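Local coordinates for protein murein peptide amidase A (Escherichia coli O157:H7, PDB 5HXD) that probably cleaves the gamma-D-glutamyl-diaminopimelate amide bond of murein tripeptide as a zinc-dependent amidase of the M14 carboxypeptidase family, a step in peptidoglycan degradation, at residues Q143-R147 with I148-W152; S169-G172 with E173-Q177. One frame throughout, in Å; residues are numbered along the deposited sequence.

Interaction 1 of 2, residues Q143-R147 with I148-W152; sequences QLIHR and IQPAW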
loop_
_atom_site.group_PDB
_atom_site.type_symbol
_atom_site.label_atom_id
_atom_site.label_comp_id
_atom_site.label_asym_id
_atom_site.label_seq_id
_atom_site.Cartn_x
_atom_site.Cartn_y
_atom_site.Cartn_z
ATOM N N GLN A 143 -18.685 0.170 13.835
ATOM C CA GLN A 143 -20.079 0.488 13.566
ATOM C C GLN A 143 -20.599 -0.211 12.309
ATOM O O GLN A 143 -21.759 -0.660 12.270
ATOM C CB GLN A 143 -20.274 2.000 13.464
ATOM C CG GLN A 143 -20.351 2.682 14.828
ATOM C CD GLN A 143 -21.204 1.896 15.847
ATOM O OE1 GLN A 143 -22.325 1.447 15.539
ATOM N NE2 GLN A 143 -20.666 1.717 17.062
ATOM N N LEU A 144 -19.743 -0.299 11.295
ATOM C CA LEU A 144 -20.013 -1.091 10.102
ATOM C C LEU A 144 -20.431 -2.512 10.491
ATOM O O LEU A 144 -21.478 -2.995 10.065
ATOM C CB LEU A 144 -18.776 -1.128 9.190
ATOM C CG LEU A 144 -18.833 -1.903 7.870
ATOM C CD1 LEU A 144 -19.578 -1.122 6.802
ATOM C CD2 LEU A 144 -17.439 -2.257 7.396
ATOM N N ILE A 145 -19.624 -3.163 11.325
ATOM C CA ILE A 145 -19.872 -4.556 11.690
ATOM C C ILE A 145 -21.130 -4.710 12.577
ATOM O O ILE A 145 -21.719 -5.785 12.629
ATOM C CB ILE A 145 -18.606 -5.175 12.372
ATOM C CG1 ILE A 145 -17.411 -5.033 11.431
ATOM C CG2 ILE A 145 -18.798 -6.652 12.698
ATOM C CD1 ILE A 145 -16.113 -5.626 11.948
ATOM N N HIS A 146 -21.560 -3.634 13.239
ATOM C CA HIS A 146 -22.836 -3.637 13.969
ATOM C C HIS A 146 -24.004 -3.488 13.008
ATOM O O HIS A 146 -24.976 -4.235 13.089
ATOM C CB HIS A 146 -22.889 -2.523 15.015
ATOM C CG HIS A 146 -22.336 -2.917 16.355
ATOM N ND1 HIS A 146 -21.114 -2.487 16.806
ATOM C CD2 HIS A 146 -22.854 -3.703 17.329
ATOM C CE1 HIS A 146 -20.891 -2.992 18.015
ATOM N NE2 HIS A 146 -21.928 -3.729 18.349
ATOM N N ARG A 147 -23.900 -2.531 12.091
ATOM C CA ARG A 147 -24.925 -2.315 11.066
ATOM C C ARG A 147 -25.215 -3.602 10.260
ATOM O O ARG A 147 -26.371 -4.038 10.165
ATOM C CB ARG A 147 -24.494 -1.178 10.127
ATOM C CG ARG A 147 -25.542 -0.731 9.083
ATOM C CD ARG A 147 -24.892 0.021 7.886
ATOM N NE ARG A 147 -23.974 1.071 8.329
ATOM C CZ ARG A 147 -22.974 1.556 7.587
ATOM N NH1 ARG A 147 -22.779 1.065 6.366
ATOM N NH2 ARG A 147 -22.161 2.520 8.053
ATOM N N ILE A 148 -24.164 -4.218 9.709
ATOM C CA ILE A 148 -24.340 -5.320 8.758
ATOM C C ILE A 148 -24.483 -6.705 9.390
ATOM O O ILE A 148 -25.015 -7.618 8.743
ATOM C CB ILE A 148 -23.167 -5.393 7.744
ATOM C CG1 ILE A 148 -21.865 -5.771 8.450
ATOM C CG2 ILE A 148 -23.028 -4.092 6.982
ATOM C CD1 ILE A 148 -20.945 -6.579 7.596
ATOM N N GLN A 149 -24.004 -6.856 10.629
ATOM C CA GLN A 149 -23.989 -8.135 11.370
ATOM C C GLN A 149 -23.501 -9.343 10.555
ATOM O O GLN A 149 -24.293 -10.239 10.216
ATOM C CB GLN A 149 -25.381 -8.459 11.914
ATOM C CG GLN A 149 -26.023 -7.388 12.765
ATOM C CD GLN A 149 -27.528 -7.604 12.896
ATOM O OE1 GLN A 149 -28.091 -8.543 12.312
ATOM N NE2 GLN A 149 -28.187 -6.738 13.658
ATOM N N PRO A 150 -22.204 -9.388 10.247
ATOM C CA PRO A 150 -21.698 -10.461 9.381
ATOM C C PRO A 150 -21.738 -11.839 10.032
ATOM O O PRO A 150 -21.781 -11.927 11.258
ATOM C CB PRO A 150 -20.249 -10.037 9.114
ATOM C CG PRO A 150 -19.885 -9.228 10.307
ATOM C CD PRO A 150 -21.134 -8.488 10.693
ATOM N N ALA A 151 -21.708 -12.890 9.218
ATOM C CA ALA A 151 -21.635 -14.259 9.717
ATOM C C ALA A 151 -20.281 -14.543 10.367
ATOM O O ALA A 151 -20.172 -15.354 11.290
ATOM C CB ALA A 151 -21.889 -15.237 8.587
ATOM N N TRP A 152 -19.251 -13.873 9.853
ATOM C CA TRP A 152 -17.874 -14.028 10.314
ATOM C C TRP A 152 -16.993 -12.948 9.681
ATOM O O TRP A 152 -17.473 -12.135 8.884
ATOM C CB TRP A 152 -17.350 -15.418 9.975
ATOM C CG TRP A 152 -17.696 -15.873 8.590
ATOM C CD1 TRP A 152 -18.692 -16.739 8.235
ATOM C CD2 TRP A 152 -17.043 -15.496 7.373
ATOM N NE1 TRP A 152 -18.696 -16.927 6.871
ATOM C CE2 TRP A 152 -17.697 -16.173 6.321
ATOM C CE3 TRP A 152 -15.962 -14.653 7.070
ATOM C CZ2 TRP A 152 -17.307 -16.031 4.993
ATOM C CZ3 TRP A 152 -15.583 -14.511 5.755
ATOM C CH2 TRP A 152 -16.248 -15.194 4.731
#

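Interaction 2 of 2, residues S169-G172 with E173-Q177; sequences SELG and EWLAQ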
loop_
_atom_site.group_PDB
_atom_site.type_symbol
_atom_site.label_atom_id
_atom_site.label_comp_id
_atom_site.label_asym_id
_atom_site.label_seq_id
_atom_site.Cartn_x
_atom_site.Cartn_y
_atom_site.Cartn_z
ATOM N N SER A 169 -12.374 -24.215 12.597
ATOM C CA SER A 169 -13.616 -24.574 11.922
ATOM C C SER A 169 -13.392 -24.978 10.464
ATOM O O SER A 169 -12.264 -25.222 10.047
ATOM C CB SER A 169 -14.598 -23.411 11.991
ATOM O OG SER A 169 -14.048 -22.281 11.337
ATOM N N GLU A 170 -14.470 -25.034 9.690
ATOM C CA GLU A 170 -14.384 -25.442 8.290
ATOM C C GLU A 170 -13.670 -24.405 7.412
ATOM O O GLU A 170 -12.768 -24.730 6.617
ATOM C CB GLU A 170 -15.788 -25.708 7.741
ATOM C CG GLU A 170 -15.812 -26.188 6.302
ATOM C CD GLU A 170 -17.216 -26.437 5.802
ATOM O OE1 GLU A 170 -18.156 -26.296 6.612
ATOM O OE2 GLU A 170 -17.379 -26.765 4.605
ATOM N N LEU A 171 -14.103 -23.158 7.557
ATOM C CA LEU A 171 -13.552 -22.044 6.813
ATOM C C LEU A 171 -12.060 -21.939 7.103
ATOM O O LEU A 171 -11.252 -21.684 6.209
ATOM C CB LEU A 171 -14.293 -20.762 7.191
ATOM C CG LEU A 171 -14.031 -19.484 6.408
ATOM C CD1 LEU A 171 -13.891 -19.787 4.928
ATOM C CD2 LEU A 171 -15.181 -18.538 6.653
ATOM N N GLY A 172 -11.710 -22.183 8.361
ATOM C CA GLY A 172 -10.327 -22.175 8.790
ATOM C C GLY A 172 -9.495 -23.245 8.112
ATOM O O GLY A 172 -8.330 -23.009 7.763
ATOM N N GLU A 173 -10.088 -24.424 7.928
ATOM C CA GLU A 173 -9.403 -25.526 7.255
ATOM C C GLU A 173 -9.496 -25.373 5.737
ATOM O O GLU A 173 -8.600 -25.801 5.013
ATOM C CB GLU A 173 -9.969 -26.877 7.720
ATOM C CG GLU A 173 -9.703 -27.113 9.205
ATOM C CD GLU A 173 -10.157 -28.457 9.727
ATOM O OE1 GLU A 173 -11.388 -28.690 9.842
ATOM O OE2 GLU A 173 -9.264 -29.270 10.052
ATOM N N TRP A 174 -10.564 -24.746 5.258
ATOM C CA TRP A 174 -10.625 -24.372 3.859
ATOM C C TRP A 174 -9.500 -23.404 3.538
ATOM O O TRP A 174 -8.765 -23.592 2.566
ATOM C CB TRP A 174 -11.963 -23.733 3.500
ATOM C CG TRP A 174 -12.024 -23.420 2.043
ATOM C CD1 TRP A 174 -12.433 -24.254 1.050
ATOM C CD2 TRP A 174 -11.629 -22.197 1.403
ATOM N NE1 TRP A 174 -12.326 -23.630 -0.169
ATOM C CE2 TRP A 174 -11.834 -22.365 0.020
ATOM C CE3 TRP A 174 -11.122 -20.978 1.863
ATOM C CZ2 TRP A 174 -11.551 -21.358 -0.910
ATOM C CZ3 TRP A 174 -10.837 -19.974 0.934
ATOM C CH2 TRP A 174 -11.057 -20.172 -0.433
ATOM N N LEU A 175 -9.378 -22.360 4.356
ATOM C CA LEU A 175 -8.383 -21.312 4.133
ATOM C C LEU A 175 -6.989 -21.906 4.136
ATOM O O LEU A 175 -6.151 -21.553 3.302
ATOM C CB LEU A 175 -8.497 -20.213 5.204
ATOM C CG LEU A 175 -9.688 -19.250 5.101
ATOM C CD1 LEU A 175 -9.890 -18.472 6.388
ATOM C CD2 LEU A 175 -9.526 -18.305 3.919
ATOM N N ALA A 176 -6.747 -22.818 5.075
ATOM C CA ALA A 176 -5.425 -23.415 5.224
ATOM C C ALA A 176 -5.049 -24.164 3.965
ATOM O O ALA A 176 -3.924 -24.051 3.467
ATOM C CB ALA A 176 -5.378 -24.337 6.423
ATOM N N GLN A 177 -6.016 -24.900 3.432
ATOM C CA GLN A 177 -5.789 -25.718 2.255
ATOM C C GLN A 177 -5.717 -24.859 0.994
ATOM O O GLN A 177 -4.769 -24.976 0.218
ATOM C CB GLN A 177 -6.887 -26.782 2.135
ATOM C CG GLN A 177 -6.357 -28.218 2.181
ATOM C CD GLN A 177 -7.394 -29.235 2.660
ATOM O OE1 GLN A 177 -8.525 -28.881 3.000
ATOM N NE2 GLN A 177 -7.004 -30.511 2.688
#

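Interaction 1 of 2, residues Q143-R147 with I148-W152
The backbone bond from I148 N to L144 O, 3.0 Å long and 165° at the hydrogen, closes a turn near the C-terminal end of helix 136-148. Q149 is the first residue to leave helical angles, and a proline follows it. Q149 takes the left-handed conformation (phi 45°), and its N reaches I145 O only through a weak bond of 3.2 Å. P150 has no N-H, so it cannot add the further backbone bond of a Schellman motif. The chain instead turns away toward strand 153-157, a central strand of the mixed sheet of this M14 peptidase fold.

Three atoms of the turn meet I145 O. Besides the weak bond from Q149 N, I145 O receives a C-H contact from Q149 CA, and P150 CD lies 3.4 Å from I145 O. The proline ring also packs on the I145 side chain, which it crosses at about a right angle. The branch that touches is CG2 of I145, 3.6 Å from P150 CD. I145 CG2 stands anti to the backbone N, while CG1 is anti to the carbonyl carbon, beside the backbone N. I145 also touches F195 and W198 of helix 195-201.

L144 and I148 both pack on W31, and R147 touches it too. With chi1 at 67°, I148 CG1 stands between the backbone N and the carbonyl carbon. This brings I148 CG1 back to 3.2 Å from L144 O. The same CG1 of I148 lies 4.0 Å from I145 CA. The Q149 side chain, extended beyond CG, is exposed, and Q149 CG is 3.3 Å from H146 O.

Interaction 2 of 2, residues S169-G172 with E173-Q177
E170 O accepts the N-H of W174 N at 2.6 Å, with 158° at the hydrogen. This bond belongs to the first turns of helix 170-178, the crossover helix of a beta-alpha-beta unit that joins the parallel strands 162-164 and 183-184. S169 is the N-cap residue. S169 O starts the helical series by accepting E173 N at 3.1 Å. The hydroxyl OG of S169 is hydrogen-bonded to D165 OD2 in the loop before the helix. The bond from L175 N to L171 O follows at 2.7 Å. The next, from A176 N to G172 O, measures 3.1 Å.

E173 lays its side chain back along the first turn. Chi1 of -64° puts CG anti to the carbonyl carbon and beside the backbone N. This carries E173 CG to 3.3 Å from S169 O. The carboxylate then lies beside the start of the helix, where the helix dipole would probably favour a negative charge. E170 brings a second carboxylate to the same end, and its OE2 makes a weak hydrogen bond to the backbone N of K236.

The apolar side of the helix faces the C-terminal part of the chain. L171, W174 and L175 all touch L230 of helix 224-230, and W174 also meets W233 edge-to-face. Within the helix, L171 CD1 is the methyl shared by two neighbours. L171 CD1 lies 4.2 Å from L175 CG. The same L171 CD1 approaches the indole obliquely, with W174 CE3 4.3 Å away. L175 CG itself lies at the edge of the W174 ring, in its plane.

Overall arrangement
Interaction 1 is the C-terminal end of helix 136-148, and interaction 2 is the N-terminal end of helix 170-178. Interaction 1 comes first along the chain and leads into strand 153-157, which carries the predicted zinc ligand H157. Backbone bonding frays at the first and is regular at the second. Interaction 1 packs beside strand 28-31 and helix 195-201, with several residues exposed. Interaction 2 packs against helix 224-230 and strand 183-184, and all its touching residues are at least partly buried. Their centres are about 21 Å apart, yet they meet directly where W152 CE2 packs 3.5 Å from L171 CD2.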